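Niemann-Pick type C2 protein (Camponotus japonicus, PDB 3WEB) binds oleic acid inside an immunoglobulin-like beta-sandwich and probably carries lipid-like semiochemicals in the chemical communication of worker ants. Local coordinates at residues E25-E33 / C124-K132. Sequence-based numbering, arbitrary orientation.
Sequences EEKCSIIRE and CVKFPAKIK. With OLA (oleic acid), chain B.
Cys-28 and Ala-129 pair side by side where the short strand 28-30 runs parallel to the end of the C-terminal strand, at the edge of one sheet of the ML-domain sandwich. Five backbone hydrogen bonds join the two, from Cys-28 N to Pro-128 O (2.8 Å) through to Arg-32 N and Lys-132 O, so the pairing continues to the last residue of the chain.

Lys-132 contributes the most buried surface. Its CB leads away from the 25-33 segment, but the later atoms come back to it. With chi1 at 59°, CG sits between the backbone N and the carbonyl carbon; Lys-132 CG lies 4.2 Å from Ile-31 CD1 and passes near Ile-30 O. A bend at chi3 (78°) turns the chain back along strand 28-30: CD and CE pass beside Ser-29 CB, and NZ ends 3.1 Å from Ser-29 OG, to which it donates a hydrogen bond. The ammonium group also donates to a water, at 2.8 Å from NZ. Ser-29 OG in turn gives its proton to Glu-25 OE1 on the syn side of the carboxylate, at 2.8 Å between the oxygens. At the other end of Lys-132, the terminal carboxylate receives a weak bond, part of a salt bridge, from Arg-32 NE to OXT (3.4 Å); Thr-103 O holds NH1 of the same guanidinium.

The opposite face is apolar and lines the lipid site. Ile-30 CD1 touches oleic acid C12, while the Phe-127 ring meets C11 with its edge, CZ at 3.7 Å. The ring meets Cys-28 CB obliquely, and the Cys-28 sulfur, tied to Cys-21, makes an oblique sulfur-aromatic contact with it. The sheet edge therefore separates two chemistries: hydrocarbon against the fatty acyl chain and, on the other face, a chain of hydrogen bonds from water through Lys-132 and Ser-29 to Glu-25. Acceptor and donor at once, the hydroxyl couples an ammonium and a carboxylate that do not touch, and both would probably polarise it.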
loop_
_atom_site.group_PDB
_atom_site.type_symbol
_atom_site.label_atom_id
_atom_site.label_comp_id
_atom_site.label_asym_id
_atom_site.label_seq_id
_atom_site.Cartn_x
_atom_site.Cartn_y
_atom_site.Cartn_z
ATOM N N GLU A 25 -3.489 17.765 -1.180
ATOM C CA GLU A 25 -2.299 18.225 -0.458
ATOM C C GLU A 25 -0.995 17.963 -1.190
ATOM O O GLU A 25 -0.893 17.029 -1.991
ATOM C CB GLU A 25 -2.165 17.494 0.872
ATOM C CG GLU A 25 -3.268 17.685 1.872
ATOM C CD GLU A 25 -3.166 16.659 2.982
ATOM O OE1 GLU A 25 -2.086 16.541 3.622
ATOM O OE2 GLU A 25 -4.174 15.974 3.213
ATOM N N GLU A 26 0.034 18.743 -0.842
ATOM C CA GLU A 26 1.372 18.544 -1.399
ATOM C C GLU A 26 1.966 17.179 -1.020
ATOM O O GLU A 26 2.605 16.526 -1.843
ATOM C CB GLU A 26 2.309 19.673 -0.977
ATOM C CG GLU A 26 3.662 19.641 -1.668
ATOM C CD GLU A 26 4.628 20.650 -1.090
ATOM O OE1 GLU A 26 4.640 20.824 0.149
ATOM O OE2 GLU A 26 5.379 21.263 -1.876
ATOM N N LYS A 27 1.751 16.767 0.230
ATOM C CA LYS A 27 2.196 15.463 0.726
ATOM C C LYS A 27 1.066 14.836 1.533
ATOM O O LYS A 27 0.217 15.554 2.061
ATOM C CB LYS A 27 3.435 15.624 1.618
ATOM C CG LYS A 27 4.667 16.163 0.900
ATOM C CD LYS A 27 5.845 16.345 1.849
ATOM C CE LYS A 27 6.947 17.184 1.219
ATOM N NZ LYS A 27 7.455 16.591 -0.053
ATOM N N CYS A 28 1.033 13.509 1.618
ATOM C CA CYS A 28 0.046 12.835 2.468
ATOM C C CYS A 28 0.424 12.967 3.940
ATOM O O CYS A 28 1.417 12.382 4.369
ATOM C CB CYS A 28 -0.092 11.354 2.102
ATOM S SG CYS A 28 -1.252 10.444 3.149
ATOM N N SER A 29 -0.359 13.743 4.696
ATOM C CA SER A 29 -0.193 13.846 6.150
ATOM C C SER A 29 -0.502 12.513 6.822
ATOM O O SER A 29 -1.551 11.921 6.580
ATOM C CB SER A 29 -1.117 14.924 6.738
ATOM O OG SER A 29 -0.874 16.191 6.156
ATOM N N ILE A 30 0.433 12.050 7.650
ATOM C CA ILE A 30 0.273 10.856 8.474
ATOM C C ILE A 30 0.420 11.326 9.913
ATOM O O ILE A 30 1.498 11.763 10.323
ATOM C CB ILE A 30 1.336 9.778 8.128
ATOM C CG1 ILE A 30 1.234 9.367 6.648
ATOM C CG2 ILE A 30 1.255 8.581 9.075
ATOM C CD1 ILE A 30 0.035 8.512 6.288
ATOM N N ILE A 31 -0.676 11.265 10.659
ATOM C CA ILE A 31 -0.713 11.810 12.018
ATOM C C ILE A 31 -0.256 10.752 13.015
ATOM O O ILE A 31 -0.815 9.657 13.063
ATOM C CB ILE A 31 -2.127 12.311 12.407
ATOM C CG1 ILE A 31 -2.800 13.093 11.260
ATOM C CG2 ILE A 31 -2.082 13.107 13.710
ATOM C CD1 ILE A 31 -2.135 14.402 10.864
ATOM N N ARG A 32 0.763 11.076 13.806
ATOM C CA ARG A 32 1.190 10.182 14.879
ATOM C C ARG A 32 0.197 10.222 16.037
ATOM O O ARG A 32 -0.560 11.189 16.189
ATOM C CB ARG A 32 2.622 10.478 15.342
ATOM C CG ARG A 32 2.981 11.947 15.443
ATOM C CD ARG A 32 4.489 12.121 15.393
ATOM N NE ARG A 32 4.889 13.520 15.501
ATOM C CZ ARG A 32 6.142 13.932 15.673
ATOM N NH1 ARG A 32 7.132 13.051 15.759
ATOM N NH2 ARG A 32 6.409 15.231 15.761
ATOM N N GLU A 33 0.200 9.152 16.830
ATOM C CA GLU A 33 -0.777 8.927 17.906
ATOM C C GLU A 33 -2.215 8.881 17.389
ATOM O O GLU A 33 -3.140 9.365 18.038
ATOM C CB GLU A 33 -0.616 9.951 19.037
ATOM C CG GLU A 33 0.771 9.953 19.655
ATOM C CD GLU A 33 0.779 10.495 21.067
ATOM O OE1 GLU A 33 0.433 11.681 21.262
ATOM O OE2 GLU A 33 1.137 9.724 21.984
ATOM N N CYS A 124 1.883 -1.427 -7.689
ATOM C CA CYS A 124 2.977 -0.641 -7.123
ATOM C C CYS A 124 2.498 0.794 -7.033
ATOM O O CYS A 124 2.236 1.427 -8.060
ATOM C CB CYS A 124 4.219 -0.720 -8.010
ATOM S SG CYS A 124 5.727 -0.083 -7.243
ATOM N N VAL A 125 2.390 1.286 -5.800
ATOM C CA VAL A 125 1.887 2.630 -5.505
ATOM C C VAL A 125 3.030 3.443 -4.923
ATOM O O VAL A 125 3.746 2.961 -4.051
ATOM C CB VAL A 125 0.745 2.576 -4.466
ATOM C CG1 VAL A 125 0.230 3.977 -4.149
ATOM C CG2 VAL A 125 -0.392 1.673 -4.953
ATOM N N LYS A 126 3.203 4.668 -5.418
ATOM C CA LYS A 126 4.240 5.563 -4.919
ATOM C C LYS A 126 3.627 6.924 -4.600
ATOM O O LYS A 126 2.917 7.502 -5.422
ATOM C CB LYS A 126 5.347 5.712 -5.960
ATOM C CG LYS A 126 6.509 6.586 -5.540
ATOM C CD LYS A 126 7.425 6.788 -6.733
ATOM C CE LYS A 126 8.829 7.184 -6.321
ATOM N NZ LYS A 126 9.604 7.527 -7.546
ATOM N N PHE A 127 3.881 7.424 -3.399
ATOM C CA PHE A 127 3.343 8.734 -3.026
ATOM C C PHE A 127 4.222 9.434 -1.993
ATOM O O PHE A 127 4.953 8.765 -1.243
ATOM C CB PHE A 127 1.896 8.602 -2.526
ATOM C CG PHE A 127 1.755 7.817 -1.257
ATOM C CD1 PHE A 127 1.715 6.427 -1.281
ATOM C CD2 PHE A 127 1.637 8.472 -0.038
ATOM C CE1 PHE A 127 1.570 5.710 -0.103
ATOM C CE2 PHE A 127 1.499 7.767 1.140
ATOM C CZ PHE A 127 1.467 6.380 1.106
ATOM N N PRO A 128 4.182 10.780 -1.965
ATOM C CA PRO A 128 4.923 11.502 -0.931
ATOM C C PRO A 128 4.128 11.583 0.375
ATOM O O PRO A 128 2.917 11.863 0.360
ATOM C CB PRO A 128 5.099 12.891 -1.538
ATOM C CG PRO A 128 3.894 13.070 -2.413
ATOM C CD PRO A 128 3.481 11.699 -2.885
ATOM N N ALA A 129 4.799 11.337 1.498
ATOM C CA ALA A 129 4.138 11.459 2.802
ATOM C C ALA A 129 4.896 12.359 3.768
ATOM O O ALA A 129 6.105 12.561 3.639
ATOM C CB ALA A 129 3.920 10.089 3.425
ATOM N N LYS A 130 4.169 12.895 4.737
ATOM C CA LYS A 130 4.788 13.652 5.806
ATOM C C LYS A 130 4.226 13.171 7.128
ATOM O O LYS A 130 3.031 13.312 7.391
ATOM C CB LYS A 130 4.562 15.150 5.618
ATOM C CG LYS A 130 5.399 16.005 6.560
ATOM C CD LYS A 130 5.281 17.478 6.217
ATOM C CE LYS A 130 5.989 18.327 7.257
ATOM N NZ LYS A 130 5.753 19.777 7.017
ATOM N N ILE A 131 5.091 12.574 7.943
ATOM C CA ILE A 131 4.698 12.125 9.266
ATOM C C ILE A 131 4.797 13.333 10.185
ATOM O O ILE A 131 5.863 13.949 10.283
ATOM C CB ILE A 131 5.592 10.973 9.769
ATOM C CG1 ILE A 131 5.595 9.825 8.752
ATOM C CG2 ILE A 131 5.118 10.497 11.139
ATOM C CD1 ILE A 131 6.698 8.807 8.945
ATOM N N LYS A 132 3.691 13.679 10.839
ATOM C CA LYS A 132 3.600 14.941 11.591
ATOM C C LYS A 132 2.748 14.838 12.854
ATOM O O LYS A 132 1.935 13.931 13.022
ATOM C CB LYS A 132 3.083 16.074 10.691
ATOM C CG LYS A 132 1.707 15.834 10.073
ATOM C CD LYS A 132 1.214 17.038 9.273
ATOM C CE LYS A 132 1.873 17.117 7.902
ATOM N NZ LYS A 132 1.283 18.167 7.021
ATOM O OXT LYS A 132 2.856 15.679 13.750
HETATM C C1 OLA B . 1.122 -3.916 8.359
HETATM O O1 OLA B . 1.030 -4.949 7.657
HETATM O O2 OLA B . 2.044 -3.738 9.189
HETATM C C2 OLA B . 0.071 -2.838 8.208
HETATM C C3 OLA B . 0.690 -1.553 7.664
HETATM C C4 OLA B . -0.119 -0.998 6.498
HETATM C C5 OLA B . 0.661 -1.060 5.192
HETATM C C6 OLA B . 0.153 -0.039 4.182
HETATM C C7 OLA B . 1.214 1.028 3.944
HETATM C C8 OLA B . 0.819 2.038 2.867
HETATM C C9 OLA B . -0.107 3.099 3.430
HETATM C C10 OLA B . 0.308 4.209 4.049
HETATM C C11 OLA B . 1.765 4.550 4.263
HETATM C C12 OLA B . 1.932 5.261 5.598
HETATM C C13 OLA B . 3.152 4.741 6.348
HETATM C C14 OLA B . 3.134 5.225 7.792
HETATM C C15 OLA B . 4.538 5.255 8.384
HETATM C C16 OLA B . 4.713 4.156 9.425
HETATM C C17 OLA B . 4.774 4.741 10.832
HETATM C C18 OLA B . 5.676 3.921 11.729
HETATM O O HOH W 1 7.554 13.614 0.831
HETATM O O HOH W 2 1.802 17.453 4.406
#